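Local coordinates for tRNA uridine(34) acetyltransferase (Methanocaldococcus infernus, PDB 6IA8), which catalyses formation of 5-carboxymethyluridine at wobble position 34 of tRNAs from acetyl-CoA and S-adenosyl-L-methionine, using a [4Fe-4S] cluster, at residues A[212-217]-A[250-255]; A[282-287]-A[329-334]; A[161-166]-A[176-181]. All coordinates share one frame; numbering follows the deposited sequence.

Contact 1: residues A[212-217]-A[250-255]; sequences RVELGV and KVSYHL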
loop_
_atom_site.group_PDB
_atom_site.type_symbol
_atom_site.label_atom_id
_atom_site.label_comp_id
_atom_site.label_asym_id
_atom_site.label_seq_id
_atom_site.Cartn_x
_atom_site.Cartn_y
_atom_site.Cartn_z
ATOM N N ARG A 212 5.780 -2.328 3.102
ATOM C CA ARG A 212 4.802 -1.243 3.081
ATOM C C ARG A 212 4.376 -0.949 4.508
ATOM O O ARG A 212 4.214 -1.871 5.308
ATOM C CB ARG A 212 3.571 -1.585 2.228
ATOM C CG ARG A 212 2.547 -0.451 2.098
ATOM C CD ARG A 212 1.347 -0.881 1.254
ATOM N NE ARG A 212 0.345 -1.606 2.033
ATOM C CZ ARG A 212 -0.675 -2.278 1.511
ATOM N NH1 ARG A 212 -0.835 -2.331 0.198
ATOM N NH2 ARG A 212 -1.531 -2.904 2.303
ATOM N N VAL A 213 4.205 0.335 4.829
ATOM C CA VAL A 213 3.687 0.758 6.124
ATOM C C VAL A 213 2.469 1.647 5.898
ATOM O O VAL A 213 2.521 2.611 5.128
ATOM C CB VAL A 213 4.755 1.495 6.952
ATOM C CG1 VAL A 213 4.128 2.014 8.287
ATOM C CG2 VAL A 213 5.925 0.620 7.244
ATOM N N GLU A 214 1.366 1.301 6.539
ATOM C CA GLU A 214 0.129 2.058 6.445
ATOM C C GLU A 214 -0.026 2.856 7.730
ATOM O O GLU A 214 -0.079 2.268 8.817
ATOM C CB GLU A 214 -1.086 1.150 6.254
ATOM C CG GLU A 214 -2.378 1.940 6.017
ATOM C CD GLU A 214 -3.639 1.085 6.130
ATOM O OE1 GLU A 214 -4.497 1.405 6.985
ATOM O OE2 GLU A 214 -3.760 0.100 5.374
ATOM N N LEU A 215 -0.079 4.178 7.607
ATOM C CA LEU A 215 -0.180 5.080 8.748
ATOM C C LEU A 215 -1.649 5.386 8.995
ATOM O O LEU A 215 -2.374 5.723 8.055
ATOM C CB LEU A 215 0.595 6.375 8.479
ATOM C CG LEU A 215 2.117 6.215 8.338
ATOM C CD1 LEU A 215 2.732 7.595 7.923
ATOM C CD2 LEU A 215 2.748 5.708 9.621
ATOM N N GLY A 216 -2.089 5.251 10.244
ATOM C CA GLY A 216 -3.426 5.669 10.626
ATOM C C GLY A 216 -3.542 7.183 10.727
ATOM O O GLY A 216 -3.667 7.727 11.832
ATOM N N VAL A 217 -3.470 7.877 9.585
ATOM C CA VAL A 217 -3.447 9.338 9.587
ATOM C C VAL A 217 -4.804 9.909 9.999
ATOM O O VAL A 217 -4.878 10.798 10.860
ATOM C CB VAL A 217 -3.022 9.859 8.203
ATOM C CG1 VAL A 217 -3.057 11.368 8.173
ATOM C CG2 VAL A 217 -1.626 9.331 7.841
ATOM N N LYS A 250 7.338 1.701 1.191
ATOM C CA LYS A 250 6.099 2.254 0.666
ATOM C C LYS A 250 5.246 2.790 1.798
ATOM O O LYS A 250 5.157 2.185 2.879
ATOM C CB LYS A 250 5.321 1.189 -0.100
ATOM C CG LYS A 250 6.138 0.715 -1.381
ATOM C CD LYS A 250 5.565 -0.587 -1.994
ATOM C CE LYS A 250 6.269 -1.813 -1.419
ATOM N NZ LYS A 250 7.756 -1.724 -1.409
ATOM N N VAL A 251 4.554 3.884 1.510
ATOM C CA VAL A 251 3.807 4.614 2.513
ATOM C C VAL A 251 2.366 4.719 2.057
ATOM O O VAL A 251 2.080 5.278 0.997
ATOM C CB VAL A 251 4.393 6.009 2.754
ATOM C CG1 VAL A 251 3.547 6.783 3.756
ATOM C CG2 VAL A 251 5.847 5.913 3.207
ATOM N N SER A 252 1.467 4.229 2.878
ATOM C CA SER A 252 0.032 4.347 2.681
ATOM C C SER A 252 -0.592 5.140 3.821
ATOM O O SER A 252 -0.180 5.007 4.978
ATOM C CB SER A 252 -0.611 2.936 2.620
ATOM O OG SER A 252 -2.014 3.036 2.605
ATOM N N TYR A 253 -1.601 5.943 3.493
ATOM C CA TYR A 253 -2.338 6.728 4.474
ATOM C C TYR A 253 -3.770 6.210 4.548
ATOM O O TYR A 253 -4.465 6.153 3.522
ATOM C CB TYR A 253 -2.418 8.211 4.113
ATOM C CG TYR A 253 -1.198 9.067 4.252
ATOM C CD1 TYR A 253 0.019 8.550 4.689
ATOM C CD2 TYR A 253 -1.281 10.434 3.971
ATOM C CE1 TYR A 253 1.126 9.382 4.850
ATOM C CE2 TYR A 253 -0.203 11.260 4.111
ATOM C CZ TYR A 253 1.004 10.752 4.549
ATOM O OH TYR A 253 2.048 11.672 4.655
ATOM N N HIS A 254 -4.221 5.853 5.753
ATOM C CA HIS A 254 -5.646 5.661 5.991
ATOM C C HIS A 254 -6.254 7.021 6.313
ATOM O O HIS A 254 -5.809 7.693 7.241
ATOM C CB HIS A 254 -5.894 4.661 7.118
ATOM C CG HIS A 254 -7.334 4.326 7.297
ATOM N ND1 HIS A 254 -8.182 5.078 8.085
ATOM C CD2 HIS A 254 -8.082 3.326 6.780
ATOM C CE1 HIS A 254 -9.388 4.539 8.059
ATOM N NE2 HIS A 254 -9.355 3.480 7.269
ATOM N N LEU A 255 -7.252 7.432 5.535
ATOM C CA LEU A 255 -7.861 8.754 5.656
ATOM C C LEU A 255 -9.370 8.628 5.821
ATOM O O LEU A 255 -10.002 7.776 5.190
ATOM C CB LEU A 255 -7.554 9.636 4.435
ATOM C CG LEU A 255 -6.080 9.881 4.147
ATOM C CD1 LEU A 255 -5.868 10.437 2.746
ATOM C CD2 LEU A 255 -5.504 10.843 5.215
HETATM O O HOH W 1 -2.827 0.588 2.943
#

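Contact 2: residues A[282-287]-A[329-334]; sequences PDMVKI and WVRTSR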
loop_
_atom_site.group_PDB
_atom_site.type_symbol
_atom_site.label_atom_id
_atom_site.label_comp_id
_atom_site.label_asym_id
_atom_site.label_seq_id
_atom_site.Cartn_x
_atom_site.Cartn_y
_atom_site.Cartn_z
ATOM N N PRO A 282 1.837 10.560 -0.172
ATOM C CA PRO A 282 1.854 9.109 0.041
ATOM C C PRO A 282 1.810 8.365 -1.279
ATOM O O PRO A 282 1.315 8.884 -2.281
ATOM C CB PRO A 282 0.572 8.844 0.834
ATOM C CG PRO A 282 -0.386 9.927 0.359
ATOM C CD PRO A 282 0.532 11.166 0.167
ATOM N N ASP A 283 2.284 7.108 -1.242
ATOM C CA ASP A 283 2.184 6.224 -2.397
ATOM C C ASP A 283 0.769 5.693 -2.583
ATOM O O ASP A 283 0.382 5.339 -3.702
ATOM C CB ASP A 283 3.123 5.027 -2.259
ATOM C CG ASP A 283 4.578 5.421 -2.104
ATOM O OD1 ASP A 283 5.014 6.214 -2.925
ATOM O OD2 ASP A 283 5.242 4.918 -1.148
ATOM N N MET A 284 0.021 5.561 -1.494
ATOM C CA MET A 284 -1.248 4.857 -1.508
ATOM C C MET A 284 -2.122 5.523 -0.467
ATOM O O MET A 284 -1.612 6.052 0.528
ATOM C CB MET A 284 -1.034 3.354 -1.216
ATOM C CG MET A 284 -2.264 2.544 -1.055
ATOM S SD MET A 284 -1.843 0.830 -0.666
ATOM C CE MET A 284 -0.244 0.609 -1.461
ATOM N N VAL A 285 -3.436 5.500 -0.696
ATOM C CA VAL A 285 -4.376 5.993 0.303
ATOM C C VAL A 285 -5.531 5.017 0.404
ATOM O O VAL A 285 -5.931 4.419 -0.596
ATOM C CB VAL A 285 -4.901 7.405 -0.027
ATOM C CG1 VAL A 285 -3.760 8.451 0.034
ATOM C CG2 VAL A 285 -5.595 7.405 -1.383
ATOM N N LYS A 286 -6.065 4.862 1.616
ATOM C CA LYS A 286 -7.238 4.044 1.912
ATOM C C LYS A 286 -8.271 4.991 2.506
ATOM O O LYS A 286 -7.999 5.633 3.529
ATOM C CB LYS A 286 -6.873 2.929 2.888
ATOM C CG LYS A 286 -8.036 1.982 3.232
ATOM C CD LYS A 286 -7.664 1.031 4.381
ATOM C CE LYS A 286 -7.288 -0.360 3.902
ATOM N NZ LYS A 286 -5.885 -0.460 3.421
ATOM N N ILE A 287 -9.390 5.180 1.799
ATOM C CA ILE A 287 -10.350 6.232 2.122
ATOM C C ILE A 287 -11.680 5.597 2.495
ATOM O O ILE A 287 -12.202 4.758 1.755
ATOM C CB ILE A 287 -10.555 7.202 0.948
ATOM C CG1 ILE A 287 -9.232 7.842 0.534
ATOM C CG2 ILE A 287 -11.584 8.303 1.332
ATOM C CD1 ILE A 287 -9.322 8.487 -0.843
ATOM N N TRP A 329 0.691 8.637 -9.766
ATOM C CA TRP A 329 1.588 7.821 -8.958
ATOM C C TRP A 329 0.954 7.349 -7.663
ATOM O O TRP A 329 1.646 6.701 -6.864
ATOM C CB TRP A 329 2.878 8.574 -8.631
ATOM C CG TRP A 329 2.721 10.040 -8.326
ATOM C CD1 TRP A 329 2.800 11.079 -9.222
ATOM C CD2 TRP A 329 2.516 10.640 -7.045
ATOM N NE1 TRP A 329 2.664 12.294 -8.569
ATOM C CE2 TRP A 329 2.460 12.053 -7.239
ATOM C CE3 TRP A 329 2.313 10.132 -5.777
ATOM C CZ2 TRP A 329 2.219 12.944 -6.199
ATOM C CZ3 TRP A 329 2.089 11.036 -4.725
ATOM C CH2 TRP A 329 2.063 12.419 -4.947
ATOM N N VAL A 330 -0.345 7.615 -7.456
ATOM C CA VAL A 330 -1.039 7.229 -6.230
ATOM C C VAL A 330 -1.863 5.990 -6.497
ATOM O O VAL A 330 -2.579 5.903 -7.508
ATOM C CB VAL A 330 -1.927 8.362 -5.686
ATOM C CG1 VAL A 330 -2.718 7.886 -4.496
ATOM C CG2 VAL A 330 -1.052 9.561 -5.259
ATOM N N ARG A 331 -1.776 5.034 -5.584
ATOM C CA ARG A 331 -2.573 3.823 -5.670
ATOM C C ARG A 331 -3.660 3.908 -4.611
ATOM O O ARG A 331 -3.409 4.355 -3.507
ATOM C CB ARG A 331 -1.707 2.573 -5.469
ATOM C CG ARG A 331 -2.442 1.250 -5.677
ATOM C CD ARG A 331 -1.629 0.101 -5.092
ATOM N NE ARG A 331 -0.819 -0.591 -6.090
ATOM C CZ ARG A 331 0.228 -1.359 -5.802
ATOM N NH1 ARG A 331 0.620 -1.522 -4.544
ATOM N NH2 ARG A 331 0.898 -1.953 -6.775
ATOM N N THR A 332 -4.866 3.493 -4.936
ATOM C CA THR A 332 -5.979 3.575 -4.001
ATOM C C THR A 332 -6.509 2.181 -3.709
ATOM O O THR A 332 -6.354 1.265 -4.517
ATOM C CB THR A 332 -7.114 4.441 -4.567
ATOM O OG1 THR A 332 -7.975 4.862 -3.503
ATOM C CG2 THR A 332 -7.928 3.658 -5.587
ATOM N N SER A 333 -7.111 2.025 -2.537
ATOM C CA SER A 333 -7.770 0.785 -2.168
ATOM C C SER A 333 -9.190 0.774 -2.710
ATOM O O SER A 333 -9.833 1.820 -2.844
ATOM C CB SER A 333 -7.805 0.615 -0.649
ATOM O OG SER A 333 -6.499 0.598 -0.117
ATOM N N ARG A 334 -9.675 -0.420 -3.032
ATOM C CA ARG A 334 -11.089 -0.589 -3.335
ATOM C C ARG A 334 -11.912 0.012 -2.206
ATOM O O ARG A 334 -11.721 -0.335 -1.038
ATOM C CB ARG A 334 -11.416 -2.072 -3.509
ATOM C CG ARG A 334 -12.788 -2.333 -4.108
ATOM C CD ARG A 334 -13.159 -3.806 -4.013
HETATM O O HOH W 2 -9.828 3.283 -0.385
#

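Contact 3: residues A[161-166]-A[176-181]; sequences DAMNER and KINETA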
loop_
_atom_site.group_PDB
_atom_site.type_symbol
_atom_site.label_atom_id
_atom_site.label_comp_id
_atom_site.label_asym_id
_atom_site.label_seq_id
_atom_site.Cartn_x
_atom_site.Cartn_y
_atom_site.Cartn_z
ATOM N N ASP A 161 6.017 -19.617 8.643
ATOM C CA ASP A 161 5.963 -21.065 8.826
ATOM C C ASP A 161 4.769 -21.647 8.083
ATOM O O ASP A 161 4.874 -22.715 7.473
ATOM C CB ASP A 161 5.891 -21.438 10.319
ATOM C CG ASP A 161 7.193 -21.183 11.061
ATOM O OD1 ASP A 161 8.261 -21.043 10.421
ATOM O OD2 ASP A 161 7.160 -21.139 12.307
ATOM N N ALA A 162 3.604 -20.992 8.186
ATOM C CA ALA A 162 2.407 -21.472 7.505
ATOM C C ALA A 162 2.580 -21.424 6.002
ATOM O O ALA A 162 2.138 -22.334 5.298
ATOM C CB ALA A 162 1.193 -20.643 7.895
ATOM N N MET A 163 3.232 -20.380 5.490
ATOM C CA MET A 163 3.484 -20.314 4.058
ATOM C C MET A 163 4.490 -21.366 3.647
ATOM O O MET A 163 4.355 -21.964 2.574
ATOM C CB MET A 163 3.995 -18.929 3.652
ATOM C CG MET A 163 3.033 -17.793 3.974
ATOM S SD MET A 163 3.785 -16.228 3.454
ATOM C CE MET A 163 3.152 -15.139 4.729
ATOM N N ASN A 164 5.540 -21.560 4.464
ATOM C CA ASN A 164 6.591 -22.527 4.148
ATOM C C ASN A 164 6.113 -23.964 4.310
ATOM O O ASN A 164 6.706 -24.881 3.730
ATOM C CB ASN A 164 7.824 -22.323 5.041
ATOM C CG ASN A 164 8.462 -20.950 4.874
ATOM O OD1 ASN A 164 8.287 -20.292 3.857
ATOM N ND2 ASN A 164 9.214 -20.520 5.877
ATOM N N GLU A 165 5.076 -24.176 5.111
ATOM C CA GLU A 165 4.593 -25.515 5.440
ATOM C C GLU A 165 5.659 -26.335 6.160
ATOM O O GLU A 165 5.817 -27.540 5.927
ATOM C CB GLU A 165 4.090 -26.247 4.199
ATOM C CG GLU A 165 2.837 -25.627 3.580
ATOM C CD GLU A 165 2.524 -26.204 2.209
ATOM O OE1 GLU A 165 2.042 -25.453 1.342
ATOM O OE2 GLU A 165 2.780 -27.405 1.997
ATOM N N ARG A 166 6.370 -25.686 7.078
ATOM C CA ARG A 166 7.296 -26.395 7.955
ATOM C C ARG A 166 7.714 -25.477 9.101
ATOM O O ARG A 166 7.671 -24.249 8.989
ATOM C CB ARG A 166 8.531 -26.888 7.187
ATOM C CG ARG A 166 9.293 -25.784 6.494
ATOM C CD ARG A 166 10.773 -26.189 6.306
ATOM N NE ARG A 166 11.513 -26.153 7.565
ATOM C CZ ARG A 166 12.823 -26.352 7.676
ATOM N NH1 ARG A 166 13.548 -26.607 6.592
ATOM N NH2 ARG A 166 13.404 -26.294 8.872
ATOM N N LYS A 176 14.508 -17.148 5.266
ATOM C CA LYS A 176 15.381 -17.762 4.273
ATOM C C LYS A 176 14.653 -18.880 3.556
ATOM O O LYS A 176 14.712 -18.989 2.326
ATOM C CB LYS A 176 16.647 -18.286 4.946
ATOM C CG LYS A 176 17.659 -18.900 4.009
ATOM N N ILE A 177 13.948 -19.720 4.316
ATOM C CA ILE A 177 13.178 -20.798 3.707
ATOM C C ILE A 177 12.148 -20.232 2.736
ATOM O O ILE A 177 11.938 -20.774 1.644
ATOM C CB ILE A 177 12.504 -21.651 4.794
ATOM C CG1 ILE A 177 13.562 -22.394 5.615
ATOM C CG2 ILE A 177 11.482 -22.594 4.148
ATOM C CD1 ILE A 177 13.009 -23.039 6.884
ATOM N N ASN A 178 11.476 -19.141 3.126
ATOM C CA ASN A 178 10.388 -18.606 2.313
ATOM C C ASN A 178 10.877 -18.074 0.967
ATOM O O ASN A 178 10.089 -17.991 0.022
ATOM C CB ASN A 178 9.654 -17.500 3.078
ATOM C CG ASN A 178 8.410 -17.047 2.377
ATOM O OD1 ASN A 178 8.369 -15.994 1.792
ATOM N ND2 ASN A 178 7.389 -17.859 2.426
ATOM N N GLU A 179 12.165 -17.745 0.842
ATOM C CA GLU A 179 12.669 -17.185 -0.410
ATOM C C GLU A 179 12.431 -18.116 -1.583
ATOM O O GLU A 179 12.352 -17.641 -2.723
ATOM C CB GLU A 179 14.169 -16.866 -0.308
ATOM C CG GLU A 179 14.488 -15.781 0.692
ATOM C CD GLU A 179 15.935 -15.419 0.750
ATOM O OE1 GLU A 179 16.651 -15.880 -0.131
ATOM O OE2 GLU A 179 16.344 -14.669 1.664
ATOM N N THR A 180 12.325 -19.439 -1.329
ATOM C CA THR A 180 12.105 -20.426 -2.383
ATOM C C THR A 180 10.919 -21.345 -2.089
ATOM O O THR A 180 10.825 -22.443 -2.664
ATOM C CB THR A 180 13.364 -21.268 -2.601
ATOM O OG1 THR A 180 13.717 -21.913 -1.380
ATOM C CG2 THR A 180 14.542 -20.419 -3.035
ATOM N N ALA A 181 10.000 -20.917 -1.228
ATOM C CA ALA A 181 8.879 -21.754 -0.839
ATOM C C ALA A 181 7.801 -21.793 -1.930
ATOM O O ALA A 181 7.839 -21.055 -2.920
ATOM C CB ALA A 181 8.275 -21.253 0.476
#

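Contact 1: residues A[212-217]-A[250-255]
Val213 and Leu215 of strand 212-217 are hydrogen-bonded to Lys250, Ser252 and His254 of strand 250-255 in a parallel ladder. Val213 N donates to Lys250 O at 2.9 Å, and Ser252 N returns a bond to Val213 O. Leu215 N then bonds Ser252 O at 2.8 Å, and His254 N bonds Leu215 O. All four are nearly straight at the hydrogen.

Val213, Leu215, Val251 and Tyr253 share one apolar face. Leu215 and Tyr253 run side by side, with Leu215 CD1 3.9 Å from Tyr253 CE1. Val217 lies across the tyrosine. Its CG2 sits over one ring face, 3.8 Å from the ring centroid, in a CH-pi contact. This methyl is anti to the carbonyl carbon, while CG1, anti to the backbone N (chi1 177°), reaches Leu255 CD2 at 3.9 Å.

The other face is polar. Glu214 extends past Ser252, and one water bridges Glu214 OE2 and Ser252 OG, 2.6 Å from each. Glu214 OE1 comes within 3.5 Å of His254 CB.

Second-shell residues position these groups. Lys286 forms a salt bridge with Glu214 OE2, and Gln218 bonds His254 ND1. Thr241 of helix 234-245 bonds Tyr253 OH, and that helix also packs on Val213, Leu215, Val217 and Val251. Helix 234-245, in the chain between the two strands, thus covers the apolar face, as expected of a beta-alpha-beta crossover in a TIM-barrel-like radical SAM core.

Contact 2: residues A[282-287]-A[329-334]
Met284 and Val285 pair with Arg331 and Thr332 in a short parallel ladder at one edge of the radical SAM sheet. Strand 331-332 is outermost within the chain and lies against strand 284-287. Arg331 N donates to Asp283 O at 2.9 Å, and Val285 N to Arg331 O at 3.0 Å. The next bond, Ser333 N to Val285 O, is weak at 3.3 Å. Farther along, a water joins Ile287 N to Ser333 O, so the direct ladder gives way to a bridged one.

Met284 and Arg331 run alongside each other on one face. Met284 runs straight to SD, then bends at chi3 (-29°), which brings CE to the edge of the guanidinium, 3.8 Å from Arg331 NH1. With the long thioether chain cut back to an alanine here, that edge would probably lose its apolar neighbour and the arginine be freer to turn. On the other face Val285 CG2 lies 4.3 Å from Val330 CG1.

At the start of the pairing, Pro282 O lies in the Trp329 ring plane, at its edge, 3.3 Å from CZ3. This buried carbonyl oxygen has no hydrogen-bond partner in the model. Tyr399 stacks on Trp329, and Arg444 forms a salt bridge with Asp283; both belong to the acetyltransferase domain. The pairing is the edge of a parallel TIM-barrel-like sheet, set where the radical SAM part meets the acetyltransferase domain.

Contact 3: residues A[161-166]-A[176-181]
Asn164 and Asn178 form the tight centre of this contact between the C-terminal part of helix 149-164, with the residues after it, and residues 176-181. Asn178 ND2 donates to Asn164 OD1 at 3.0 Å, with an angle of 160° at the hydrogen. The acceptor lies in the amide plane of Asn178, although the two amides are turned 38° apart. Asn178 CG is anti to its own backbone N (chi1 -172°), which brings the amide across to Asn164. Ile177 CG2 packs against the Asn164 amide, 3.5 Å from CG. Ala181 CB touches Asn164 OD1, and Met163 CB backs the amide nitrogen of Asn178.

The outer side is looser. Arg166 lies across Ile177, whose CD1 sits over the centre of one guanidinium face, 3.4 Å from CZ. Arg166 is exposed, and its ion pair with Glu173 is long and weak.

Nearby backbone groups hold both amides. Asn164 ND2 bonds Ala174 O, while Asn178 binds His183 O through ND2 and Cys185 N through OD1. Each asparagine therefore uses both ends of its amide, which fixes the flip of the group. The chemistry implies a specific polar clasp between the two segments, with Ile177 packed against the flat face of an exposed arginine on the solvent side.

How the contacts relate
Contacts 1 and 2 are buried and belong to one parallel sheet. Strands 250-255 and 284-287 are neighbours there, so the two contacts touch, with centres 9 Å apart. Probable hydrogen bonds run from Leu255 N to Lys286 O and from Lys286 N to Tyr253 O. Contact 1 lies inside the sheet and has a regular ladder; contact 2 lies at its edge, where the ladder weakens and water enters. Contact 3 is partly buried and peripheral, about 27 Å from contact 1 and 30 Å from contact 2 between centres. It joins two helical segments and the residues that follow them, and its one direct hydrogen bond runs between side chains rather than backbones.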